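Hydrogenase 2 maturation peptidase (Thaumarchaeota archaeon SCGC AB-539-E09, PDB 5TTX) probably cleaves the C-terminal extension from the large subunit precursor of a nickel-iron hydrogenase, as related maturation endopeptidases do. Local coordinates at residues 50-54 and 55-59. Sequence-based numbering, arbitrary orientation.
Sequences AGITV and ATDLE
D57 lays its carboxylate against the flank of I52, the two side chains crossing at about a right angle. Its CG is anti to the backbone N (chi1 -172°), which carries OD2 to 3.2 Å from both CG1 and CD1 of I52. The other carboxylate oxygen, OD1, forms a salt bridge with R45, tying the turn back to strand 42-48. The same CD1 of I52 also lies 4.2 Å from CD1 of L58, and both residues rest on L11 of strand 10-15. V54 meets L58 more obliquely, through CG2 and CD2 at 4.1 Å; L119 packs against this pair.

The backbone winds these side chains together in a short, wide turn: L58 N bonds to T53 O at 3.0 Å, a five-residue step of pi type, and E59 N bonds to V54 O, also at 3.0 Å. E59 sets its CG between its backbone N and carbonyl carbon (chi1 73°) and, extended beyond, brings OE2 to 3.1 Å from T56 N, accepting its N-H from above the carboxylate plane. At the start of the helix, E103 of the second subunit takes the N-H groups of V54 and A55. Replacing D57 with an alanine would probably leave R45 without its carboxylate mate and open a gap beside CG1 and CD1 of I52. Chemically, the turn pairs an apolar side, resting on L11, with a carboxylate held by R45, while its first N-H groups go to an acid of the neighbouring subunit.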
loop_
_atom_site.group_PDB
_atom_site.type_symbol
_atom_site.label_atom_id
_atom_site.label_comp_id
_atom_site.label_asym_id
_atom_site.label_seq_id
_atom_site.Cartn_x
_atom_site.Cartn_y
_atom_site.Cartn_z
ATOM N N ALA A 50 -39.236 5.589 -13.992
ATOM C CA ALA A 50 -38.678 6.378 -12.905
ATOM C C ALA A 50 -37.387 5.798 -12.324
ATOM O O ALA A 50 -36.776 6.449 -11.471
ATOM C CB ALA A 50 -39.726 6.530 -11.788
ATOM N N GLY A 51 -36.967 4.600 -12.752
ATOM C CA GLY A 51 -35.788 3.936 -12.203
ATOM C C GLY A 51 -35.927 3.578 -10.726
ATOM O O GLY A 51 -36.905 3.903 -10.061
ATOM N N ILE A 52 -34.905 2.923 -10.198
ATOM C CA ILE A 52 -34.913 2.519 -8.797
ATOM C C ILE A 52 -33.575 2.869 -8.162
ATOM O O ILE A 52 -32.527 2.758 -8.805
ATOM C CB ILE A 52 -35.225 1.016 -8.656
ATOM C CG1 ILE A 52 -35.152 0.586 -7.187
ATOM C CG2 ILE A 52 -34.341 0.211 -9.574
ATOM C CD1 ILE A 52 -35.995 -0.648 -6.851
ATOM N N THR A 53 -33.621 3.336 -6.914
ATOM C CA THR A 53 -32.419 3.558 -6.122
ATOM C C THR A 53 -31.872 2.243 -5.552
ATOM O O THR A 53 -32.624 1.391 -5.060
ATOM C CB THR A 53 -32.714 4.530 -4.980
ATOM O OG1 THR A 53 -33.336 5.704 -5.507
ATOM C CG2 THR A 53 -31.426 4.927 -4.240
ATOM N N VAL A 54 -30.550 2.090 -5.616
ATOM C CA VAL A 54 -29.883 0.928 -5.034
ATOM C C VAL A 54 -29.803 1.057 -3.514
ATOM O O VAL A 54 -30.279 0.185 -2.774
ATOM C CB VAL A 54 -28.486 0.737 -5.666
ATOM C CG1 VAL A 54 -27.711 -0.399 -4.978
ATOM C CG2 VAL A 54 -28.618 0.460 -7.165
ATOM N N ALA A 55 -29.208 2.145 -3.023
ATOM C CA ALA A 55 -29.139 2.356 -1.580
ATOM C C ALA A 55 -30.541 2.522 -0.987
ATOM O O ALA A 55 -31.401 3.210 -1.552
ATOM C CB ALA A 55 -28.272 3.575 -1.261
ATOM N N THR A 56 -30.773 1.860 0.151
ATOM C CA THR A 56 -32.009 1.923 0.935
ATOM C C THR A 56 -33.231 1.380 0.196
ATOM O O THR A 56 -34.366 1.611 0.638
ATOM C CB THR A 56 -32.318 3.354 1.416
ATOM O OG1 THR A 56 -32.718 4.158 0.297
ATOM C CG2 THR A 56 -31.108 3.987 2.097
ATOM N N ASP A 57 -33.047 0.675 -0.919
ATOM C CA ASP A 57 -34.192 0.149 -1.656
ATOM C C ASP A 57 -33.825 -1.174 -2.312
ATOM O O ASP A 57 -34.162 -2.237 -1.793
ATOM C CB ASP A 57 -34.689 1.161 -2.703
ATOM C CG ASP A 57 -35.992 0.736 -3.368
ATOM O OD1 ASP A 57 -36.611 -0.233 -2.900
ATOM O OD2 ASP A 57 -36.406 1.369 -4.371
ATOM N N LEU A 58 -33.113 -1.125 -3.437
ATOM C CA LEU A 58 -32.803 -2.357 -4.165
ATOM C C LEU A 58 -31.939 -3.301 -3.332
ATOM O O LEU A 58 -32.121 -4.527 -3.368
ATOM C CB LEU A 58 -32.122 -2.013 -5.488
ATOM C CG LEU A 58 -31.939 -3.123 -6.509
ATOM C CD1 LEU A 58 -33.245 -3.834 -6.819
ATOM C CD2 LEU A 58 -31.385 -2.506 -7.752
ATOM N N GLU A 59 -31.017 -2.752 -2.546
ATOM C CA GLU A 59 -30.136 -3.595 -1.751
ATOM C C GLU A 59 -30.877 -4.376 -0.668
ATOM O O GLU A 59 -30.320 -5.341 -0.136
ATOM C CB GLU A 59 -29.032 -2.747 -1.119
ATOM C CG GLU A 59 -29.500 -1.879 0.019
ATOM C CD GLU A 59 -28.376 -1.032 0.592
ATOM O OE1 GLU A 59 -27.192 -1.325 0.295
ATOM O OE2 GLU A 59 -28.671 -0.075 1.338
#